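Local coordinates for protein transcriptional regulator, TetR family (Agrobacterium tumefaciens, PDB 2G7S) that probably binds operator DNA as a dimer and regulates transcription, as do other TetR-family regulators, perhaps in response to a small-molecule ligand, at residues N27-A32 with P50-L55; L59-R64 with V121-A126; S79-Q84 with I143-L148. All coordinates share one frame; numbering follows the deposited sequence.

Contact 1 of 3, residues N27-A32 with P50-L55; sequences NSFSYA and PSKSDL
Lys-52 lies fully extended between Phe-29 and Tyr-31, meeting the first with its tip and the second with its base. Its CG is anti to the backbone N (chi1 180°) and every later torsion is likewise extended, a straight reach that carries the ammonium to the 27-32 loop. There Lys-52 NZ donates to the carbonyl Phe-29 O at 2.9 Å, with a C=O...N angle of 165°. A second carbonyl, Tyr-26 O, and a water held by Asn-27 OD1 also bind NZ, giving the charge three polar partners. Lys-52 NZ also stands over the face of the Phe-29 ring, 4.5 Å from its centroid and 10° off the normal, which meets the geometry of a cation-pi interaction. Just behind it, Lys-52 CE adds a CH-pi contact, with CE 3.8 Å from Phe-29 CZ. Tyr-31 runs past the lysine the other way: its CE1 lies 4.0 Å from Lys-52 CB and 3.8 Å from Leu-55 CD1, both oblique to the ring. Ser-51 is the N-cap of helix 52-77, its OG accepting from Asp-54 N at 3.0 Å. The contact thus joins the start of helix 31-38, the first helix of the helix-turn-helix, to the start of helix 52-77, while helix 6-24 packs on Phe-29 and Leu-55 and helix 42-48 on Tyr-31.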
loop_
_atom_site.group_PDB
_atom_site.type_symbol
_atom_site.label_atom_id
_atom_site.label_comp_id
_atom_site.label_asym_id
_atom_site.label_seq_id
_atom_site.Cartn_x
_atom_site.Cartn_y
_atom_site.Cartn_z
ATOM N N ASN A 27 -1.329 -0.532 14.893
ATOM C CA ASN A 27 -1.988 -1.425 15.860
ATOM C C ASN A 27 -1.274 -2.740 16.028
ATOM O O ASN A 27 -1.805 -3.671 16.669
ATOM C CB ASN A 27 -3.455 -1.617 15.476
ATOM C CG ASN A 27 -4.295 -0.406 15.811
ATOM O OD1 ASN A 27 -4.359 -0.035 16.989
ATOM N ND2 ASN A 27 -4.922 0.227 14.805
ATOM N N SER A 28 -0.094 -2.860 15.443
ATOM C CA SER A 28 0.614 -4.143 15.489
ATOM C C SER A 28 1.607 -4.215 16.642
ATOM O O SER A 28 2.309 -5.245 16.754
ATOM C CB SER A 28 1.423 -4.319 14.222
ATOM O OG SER A 28 2.524 -3.440 14.078
ATOM N N PHE A 29 1.761 -3.145 17.420
ATOM C CA PHE A 29 2.683 -3.154 18.579
ATOM C C PHE A 29 2.045 -2.461 19.752
ATOM O O PHE A 29 1.123 -1.664 19.587
ATOM C CB PHE A 29 4.037 -2.533 18.222
ATOM C CG PHE A 29 3.978 -1.061 18.056
ATOM C CD1 PHE A 29 4.353 -0.255 19.125
ATOM C CD2 PHE A 29 3.464 -0.429 16.889
ATOM C CE1 PHE A 29 4.285 1.133 19.083
ATOM C CE2 PHE A 29 3.366 0.957 16.872
ATOM C CZ PHE A 29 3.782 1.761 17.913
ATOM N N SER A 30 2.556 -2.806 20.945
ATOM C CA SER A 30 2.041 -2.262 22.180
ATOM C C SER A 30 3.238 -1.686 22.963
ATOM O O SER A 30 4.432 -1.970 22.678
ATOM C CB SER A 30 1.477 -3.344 23.091
ATOM O OG SER A 30 2.455 -4.340 23.334
ATOM N N TYR A 31 2.913 -0.967 24.028
ATOM C CA TYR A 31 4.000 -0.558 24.946
ATOM C C TYR A 31 4.669 -1.776 25.565
ATOM O O TYR A 31 5.888 -1.735 25.795
ATOM C CB TYR A 31 3.450 0.355 26.070
ATOM C CG TYR A 31 3.250 1.780 25.659
ATOM C CD1 TYR A 31 3.190 2.151 24.288
ATOM C CD2 TYR A 31 3.187 2.799 26.616
ATOM C CE1 TYR A 31 3.004 3.484 23.937
ATOM C CE2 TYR A 31 3.026 4.141 26.271
ATOM C CZ TYR A 31 2.925 4.470 24.924
ATOM O OH TYR A 31 2.788 5.775 24.581
ATOM N N ALA A 32 3.926 -2.882 25.763
ATOM C CA ALA A 32 4.625 -4.102 26.278
ATOM C C ALA A 32 5.764 -4.589 25.339
ATOM O O ALA A 32 6.829 -5.110 25.757
ATOM C CB ALA A 32 3.659 -5.238 26.540
ATOM N N PRO A 50 3.195 11.068 26.345
ATOM C CA PRO A 50 1.921 10.994 27.118
ATOM C C PRO A 50 0.844 10.154 26.484
ATOM O O PRO A 50 -0.153 9.904 27.171
ATOM C CB PRO A 50 1.451 12.410 27.142
ATOM C CG PRO A 50 2.043 13.080 25.993
ATOM C CD PRO A 50 3.421 12.428 25.808
ATOM N N SER A 51 1.000 9.694 25.238
ATOM C CA SER A 51 0.058 8.771 24.670
ATOM C C SER A 51 0.755 8.105 23.515
ATOM O O SER A 51 1.766 8.630 22.991
ATOM C CB SER A 51 -1.136 9.524 24.120
ATOM O OG SER A 51 -0.728 10.350 23.025
ATOM N N LYS A 52 0.176 7.004 23.050
ATOM C CA LYS A 52 0.706 6.329 21.875
ATOM C C LYS A 52 0.564 7.198 20.633
ATOM O O LYS A 52 1.478 7.204 19.762
ATOM C CB LYS A 52 -0.021 4.990 21.711
ATOM C CG LYS A 52 0.483 4.228 20.494
ATOM C CD LYS A 52 -0.290 2.881 20.440
ATOM C CE LYS A 52 0.224 2.067 19.281
ATOM N NZ LYS A 52 -0.500 0.707 19.219
ATOM N N SER A 53 -0.494 7.977 20.536
ATOM C CA SER A 53 -0.622 8.866 19.356
ATOM C C SER A 53 0.526 9.848 19.352
ATOM O O SER A 53 1.047 10.162 18.259
ATOM C CB SER A 53 -1.954 9.566 19.317
ATOM O OG SER A 53 -2.118 10.443 20.363
ATOM N N ASP A 54 0.873 10.400 20.536
ATOM C CA ASP A 54 1.986 11.312 20.533
ATOM C C ASP A 54 3.327 10.626 20.178
ATOM O O ASP A 54 4.142 11.186 19.411
ATOM C CB ASP A 54 2.112 11.913 21.915
ATOM C CG ASP A 54 3.304 12.886 22.001
ATOM O OD1 ASP A 54 3.187 13.968 21.367
ATOM O OD2 ASP A 54 4.268 12.545 22.697
ATOM N N LEU A 55 3.536 9.415 20.695
ATOM C CA LEU A 55 4.752 8.689 20.342
ATOM C C LEU A 55 4.840 8.522 18.819
ATOM O O LEU A 55 5.897 8.772 18.188
ATOM C CB LEU A 55 4.650 7.329 21.047
ATOM C CG LEU A 55 5.908 6.504 21.021
ATOM C CD1 LEU A 55 5.821 5.397 22.177
ATOM C CD2 LEU A 55 5.998 5.865 19.746
HETATM O O HOH W 1 -3.346 0.904 19.154
#

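Contact 2 of 3, residues L59-R64 with V121-A126; sequences LVSQYR and VLEVRA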
loop_
_atom_site.group_PDB
_atom_site.type_symbol
_atom_site.label_atom_id
_atom_site.label_comp_id
_atom_site.label_asym_id
_atom_site.label_seq_id
_atom_site.Cartn_x
_atom_site.Cartn_y
_atom_site.Cartn_z
ATOM N N LEU A 59 7.516 9.891 16.088
ATOM C CA LEU A 59 8.255 8.976 15.240
ATOM C C LEU A 59 8.097 9.383 13.791
ATOM O O LEU A 59 9.100 9.340 13.037
ATOM C CB LEU A 59 7.590 7.587 15.490
ATOM C CG LEU A 59 7.809 6.272 14.842
ATOM C CD1 LEU A 59 7.044 5.201 15.660
ATOM C CD2 LEU A 59 7.556 6.251 13.378
ATOM N N VAL A 60 6.852 9.682 13.362
ATOM C CA VAL A 60 6.657 10.014 11.940
ATOM C C VAL A 60 7.332 11.353 11.644
ATOM O O VAL A 60 7.933 11.493 10.569
ATOM C CB VAL A 60 5.188 10.072 11.599
ATOM C CG1 VAL A 60 4.982 10.581 10.214
ATOM C CG2 VAL A 60 4.542 8.652 11.798
ATOM N N SER A 61 7.244 12.352 12.571
ATOM C CA SER A 61 7.920 13.642 12.281
ATOM C C SER A 61 9.447 13.411 12.084
ATOM O O SER A 61 10.059 13.969 11.132
ATOM C CB SER A 61 7.692 14.590 13.484
ATOM O OG SER A 61 8.367 15.786 13.269
ATOM N N GLN A 62 10.044 12.537 12.891
ATOM C CA GLN A 62 11.504 12.278 12.780
ATOM C C GLN A 62 11.758 11.521 11.459
ATOM O O GLN A 62 12.790 11.754 10.774
ATOM C CB GLN A 62 11.925 11.381 13.950
ATOM C CG GLN A 62 13.402 10.937 13.953
ATOM C CD GLN A 62 13.605 10.035 15.162
ATOM O OE1 GLN A 62 13.227 8.843 15.171
ATOM N NE2 GLN A 62 14.128 10.611 16.217
ATOM N N TYR A 63 10.877 10.576 11.120
ATOM C CA TYR A 63 11.073 9.781 9.876
ATOM C C TYR A 63 11.019 10.765 8.666
ATOM O O TYR A 63 11.810 10.650 7.720
ATOM C CB TYR A 63 9.907 8.761 9.745
ATOM C CG TYR A 63 9.886 8.169 8.371
ATOM C CD1 TYR A 63 10.752 7.093 8.051
ATOM C CD2 TYR A 63 8.983 8.644 7.392
ATOM C CE1 TYR A 63 10.725 6.535 6.773
ATOM C CE2 TYR A 63 8.922 8.029 6.094
ATOM C CZ TYR A 63 9.814 7.010 5.809
ATOM O OH TYR A 63 9.857 6.396 4.541
ATOM N N ARG A 64 10.071 11.691 8.674
ATOM C CA ARG A 64 9.962 12.614 7.559
ATOM C C ARG A 64 11.223 13.482 7.524
ATOM O O ARG A 64 11.829 13.652 6.455
ATOM C CB ARG A 64 8.734 13.458 7.687
ATOM C CG ARG A 64 7.484 12.626 7.458
ATOM C CD ARG A 64 6.276 13.536 7.735
ATOM N NE ARG A 64 6.250 14.604 6.736
ATOM C CZ ARG A 64 5.669 15.795 6.913
ATOM N NH1 ARG A 64 5.028 16.118 8.057
ATOM N NH2 ARG A 64 5.737 16.698 5.927
ATOM N N VAL A 121 -2.633 11.133 11.296
ATOM C CA VAL A 121 -3.025 11.287 9.877
ATOM C C VAL A 121 -2.425 12.564 9.275
ATOM O O VAL A 121 -1.964 12.574 8.136
ATOM C CB VAL A 121 -4.559 11.282 9.740
ATOM C CG1 VAL A 121 -5.009 11.576 8.276
ATOM C CG2 VAL A 121 -5.081 9.928 10.226
ATOM N N LEU A 122 -2.388 13.653 10.078
ATOM C CA LEU A 122 -1.823 14.906 9.564
ATOM C C LEU A 122 -0.362 14.667 9.148
ATOM O O LEU A 122 0.069 15.171 8.086
ATOM C CB LEU A 122 -1.881 16.013 10.655
ATOM C CG LEU A 122 -3.243 16.510 11.010
ATOM C CD1 LEU A 122 -3.049 17.536 12.221
ATOM C CD2 LEU A 122 -3.880 17.216 9.819
ATOM N N GLU A 123 0.413 13.986 10.000
ATOM C CA GLU A 123 1.826 13.761 9.687
ATOM C C GLU A 123 2.003 12.870 8.442
ATOM O O GLU A 123 2.860 13.134 7.564
ATOM C CB GLU A 123 2.528 13.096 10.876
ATOM C CG GLU A 123 2.717 14.030 12.091
ATOM C CD GLU A 123 3.835 15.048 11.914
ATOM O OE1 GLU A 123 4.721 14.819 11.077
ATOM O OE2 GLU A 123 3.816 16.063 12.661
ATOM N N VAL A 124 1.165 11.863 8.350
ATOM C CA VAL A 124 1.267 10.929 7.188
ATOM C C VAL A 124 0.935 11.684 5.902
ATOM O O VAL A 124 1.648 11.556 4.877
ATOM C CB VAL A 124 0.322 9.737 7.391
ATOM C CG1 VAL A 124 0.258 8.868 6.137
ATOM C CG2 VAL A 124 0.838 8.914 8.604
ATOM N N ARG A 125 -0.146 12.449 5.905
ATOM C CA ARG A 125 -0.522 13.153 4.669
ATOM C C ARG A 125 0.530 14.163 4.311
ATOM O O ARG A 125 0.774 14.371 3.106
ATOM C CB ARG A 125 -1.931 13.777 4.818
ATOM C CG ARG A 125 -3.053 12.750 4.813
ATOM C CD ARG A 125 -4.451 13.331 4.985
ATOM N NE ARG A 125 -5.406 12.268 4.611
ATOM C CZ ARG A 125 -6.685 12.159 5.005
ATOM N NH1 ARG A 125 -7.435 11.206 4.521
ATOM N NH2 ARG A 125 -7.150 12.958 5.984
ATOM N N ALA A 126 1.176 14.793 5.289
ATOM C CA ALA A 126 2.219 15.778 5.010
ATOM C C ALA A 126 3.401 15.121 4.286
ATOM O O ALA A 126 4.042 15.766 3.415
ATOM C CB ALA A 126 2.663 16.459 6.300
HETATM O O HOH W 2 6.810 16.894 11.248
#
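Val-60 lays its CG1 methyl against the aliphatic base of Glu-123, with Val-60 CG1 3.6 Å from Glu-123 CB. This branch is anti to the backbone N, and the two side chains pass alongside each other, pointing contrary ways, at the level where the backbones come nearest, Val-60 CA to Glu-123 CA 6.5 Å. Beyond CB the glutamate bends at chi2 (-76°), which brings its carboxylate round to the flank of the neighbouring helix beside Ser-61. There Glu-123 OE1 lies 3.8 Å from Ser-61 CB, and a water donates to Glu-123 OE1 at 2.9 Å while also hydrogen-bonded to Ser-61 OG at 2.8 Å. The oxygen has a further, looser partner in the modelled conformer of Arg-64, one of two deposited: Arg-64 NH1 makes a weak hydrogen bond to Glu-123 OE1 at 3.3 Å, within a salt bridge. OE1 sits at the guanidinium edge, near its plane, although the planes of the two charged groups are 57° apart. The guanidinium's approach to the Ala-126 methyl is improbably short, so its exact position is doubtful. Leu-109 and Cys-106 of helix 105-110 pack on Val-60, and Leu-109 also touches Val-124. The helix segments run nearly parallel, 14° apart with axes 9.6 Å from each other. Val-60 gives the interface an apolar side, and the water and Arg-64 a polar margin. Such packing belongs to the all-helical TetR-family fold, where the helix leading out of the DNA-binding domain packs on the C-terminal domain, which usually binds the ligand.

Contact 3 of 3, residues S79-Q84 with I143-L148; sequences SDPLEQ and IAQGRL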
loop_
_atom_site.group_PDB
_atom_site.type_symbol
_atom_site.label_atom_id
_atom_site.label_comp_id
_atom_site.label_asym_id
_atom_site.label_seq_id
_atom_site.Cartn_x
_atom_site.Cartn_y
_atom_site.Cartn_z
ATOM N N SER A 79 23.809 16.024 -10.273
ATOM C CA SER A 79 23.373 17.135 -11.135
ATOM C C SER A 79 22.151 16.863 -12.015
ATOM O O SER A 79 21.292 17.757 -12.205
ATOM C CB SER A 79 24.539 17.656 -11.970
ATOM O OG SER A 79 25.050 16.615 -12.782
ATOM N N ASP A 80 22.034 15.634 -12.533
ATOM C CA ASP A 80 21.035 15.353 -13.527
ATOM C C ASP A 80 19.724 14.893 -12.858
ATOM O O ASP A 80 19.720 13.939 -12.088
ATOM C CB ASP A 80 21.646 14.259 -14.392
ATOM C CG ASP A 80 20.768 13.751 -15.512
ATOM O OD1 ASP A 80 19.580 13.848 -15.488
ATOM O OD2 ASP A 80 21.338 13.058 -16.445
ATOM N N PRO A 81 18.602 15.556 -13.135
ATOM C CA PRO A 81 17.324 15.139 -12.511
ATOM C C PRO A 81 16.988 13.674 -12.732
ATOM O O PRO A 81 16.440 13.012 -11.836
ATOM C CB PRO A 81 16.280 16.042 -13.225
ATOM C CG PRO A 81 17.079 17.307 -13.614
ATOM C CD PRO A 81 18.422 16.735 -14.021
ATOM N N LEU A 82 17.283 13.149 -13.920
ATOM C CA LEU A 82 16.961 11.730 -14.161
ATOM C C LEU A 82 17.791 10.861 -13.188
ATOM O O LEU A 82 17.300 9.869 -12.634
ATOM C CB LEU A 82 17.305 11.344 -15.614
ATOM C CG LEU A 82 17.229 9.839 -15.953
ATOM C CD1 LEU A 82 15.782 9.459 -15.893
ATOM C CD2 LEU A 82 17.909 9.589 -17.333
ATOM N N GLU A 83 19.050 11.243 -12.975
ATOM C CA GLU A 83 19.899 10.473 -12.069
ATOM C C GLU A 83 19.474 10.683 -10.629
ATOM O O GLU A 83 19.701 9.774 -9.802
ATOM C CB GLU A 83 21.377 10.857 -12.308
ATOM C CG GLU A 83 21.797 10.446 -13.736
ATOM C CD GLU A 83 21.670 8.973 -14.021
ATOM O OE1 GLU A 83 21.919 8.155 -13.105
ATOM O OE2 GLU A 83 21.273 8.626 -15.150
ATOM N N GLN A 84 18.829 11.784 -10.288
ATOM C CA GLN A 84 18.264 11.916 -8.920
ATOM C C GLN A 84 17.122 10.907 -8.734
ATOM O O GLN A 84 17.068 10.240 -7.676
ATOM C CB GLN A 84 17.701 13.360 -8.737
ATOM C CG GLN A 84 18.884 14.400 -8.705
ATOM C CD GLN A 84 18.380 15.838 -8.805
ATOM O OE1 GLN A 84 17.179 16.113 -8.973
ATOM N NE2 GLN A 84 19.303 16.766 -8.682
ATOM N N ILE A 143 12.545 18.409 -17.318
ATOM C CA ILE A 143 12.020 19.078 -18.528
ATOM C C ILE A 143 12.818 20.345 -18.834
ATOM O O ILE A 143 13.206 20.563 -19.980
ATOM C CB ILE A 143 10.545 19.432 -18.335
ATOM C CG1 ILE A 143 9.667 18.152 -18.327
ATOM C CG2 ILE A 143 10.083 20.412 -19.446
ATOM C CD1 ILE A 143 9.589 17.452 -19.658
ATOM N N ALA A 144 13.059 21.156 -17.829
ATOM C CA ALA A 144 13.698 22.445 -18.083
ATOM C C ALA A 144 15.091 22.256 -18.669
ATOM O O ALA A 144 15.544 23.118 -19.445
ATOM C CB ALA A 144 13.815 23.225 -16.789
ATOM N N GLN A 145 15.760 21.149 -18.300
ATOM C CA GLN A 145 17.098 20.805 -18.784
ATOM C C GLN A 145 17.128 19.902 -20.025
ATOM O O GLN A 145 18.262 19.512 -20.498
ATOM C CB GLN A 145 17.909 20.117 -17.684
ATOM C CG GLN A 145 18.149 21.037 -16.490
ATOM C CD GLN A 145 18.794 20.371 -15.339
ATOM O OE1 GLN A 145 19.489 19.386 -15.532
ATOM N NE2 GLN A 145 18.483 20.798 -14.131
ATOM N N GLY A 146 15.962 19.615 -20.591
ATOM C CA GLY A 146 15.858 18.715 -21.773
ATOM C C GLY A 146 16.340 17.274 -21.489
ATOM O O GLY A 146 16.755 16.556 -22.451
ATOM N N ARG A 147 16.270 16.841 -20.215
ATOM C CA ARG A 147 16.722 15.488 -19.808
ATOM C C ARG A 147 15.628 14.407 -19.756
ATOM O O ARG A 147 15.984 13.202 -19.602
ATOM C CB ARG A 147 17.428 15.490 -18.435
ATOM C CG ARG A 147 18.741 16.327 -18.353
ATOM C CD ARG A 147 19.931 15.637 -19.081
ATOM N NE ARG A 147 21.217 15.960 -18.462
ATOM C CZ ARG A 147 22.329 15.272 -18.706
ATOM N NH1 ARG A 147 22.278 14.241 -19.537
ATOM N NH2 ARG A 147 23.488 15.599 -18.124
ATOM N N LEU A 148 14.349 14.841 -19.792
ATOM C CA LEU A 148 13.172 13.955 -19.658
ATOM C C LEU A 148 12.155 14.359 -20.609
ATOM O O LEU A 148 12.092 15.561 -20.994
ATOM C CB LEU A 148 12.446 14.150 -18.246
ATOM C CG LEU A 148 13.323 13.949 -17.041
ATOM C CD1 LEU A 148 12.694 14.058 -15.673
ATOM C CD2 LEU A 148 13.944 12.535 -17.157
HETATM O O HOH W 3 18.681 19.318 -11.070
HETATM O O HOH W 4 23.908 17.298 -15.345
HETATM O O HOH W 5 21.671 19.688 -13.819
#
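Asp-80 and Arg-147 meet as two stacked flat groups, their planes only 21° apart, although the side chains themselves cross at about a right angle. Asp-80 OD2 rests over the centre of the guanidinium face, 3.3 Å from Arg-147 CZ and 3.4 Å from Arg-147 NH1. Because no N-H points at the oxygen, this is a salt bridge of charges alone, and it holds for the modelled one of two arginine conformers. Bends at chi2 (-74°) and chi3 fold the arginine back over the carboxylate. The other oxygen, Asp-80 OD1, is occupied at the N-cap of helix 81-98, where it accepts from Leu-82 N at 2.9 Å, 34° out of the carboxylate plane. Gln-145, extended beyond CG, lies aslant the Pro-81 ring and brings Gln-145 OE1 to 3.2 Å from Pro-81 CD. On the more buried side Leu-82 and Leu-148 meet through their methyl ends, with Leu-82 CD1 and Leu-148 CD2 3.8 Å apart. A water links Ser-79 OG to Arg-147 NH2 at the solvent-facing margin. Gly-146, at positive phi, forms the Schellman motif that ends helix 118-144 and turns the chain so that Arg-147 and Leu-148 can face the start of helix 81-98. Val-138 and Arg-141 of helix 118-144 pack on Pro-81, while Leu-189 and Ile-192 of helix 180-192 touch Leu-82 and Leu-148 respectively.

Overall arrangement
From the N terminus, contact 1 comes first: it closes the short loop from 27-32 to 50-55, which spans most of the helix-turn-helix, and is complete before the others open. Helix 52-77 then carries the chain on to contact 2, whose centre is about 15 Å from that of contact 1. Contact 3 opens at 79-84 while contact 2 is still open, and closes at 143-148 after contact 2 has closed at 121-126, so these loops cross. Both use helix 118-144, one near its start and the other at its end, with centres about 29 Å apart. Contacts 1 and 3, centres about 42 Å apart, mark the probable DNA-binding end and the far end of the C-terminal domain.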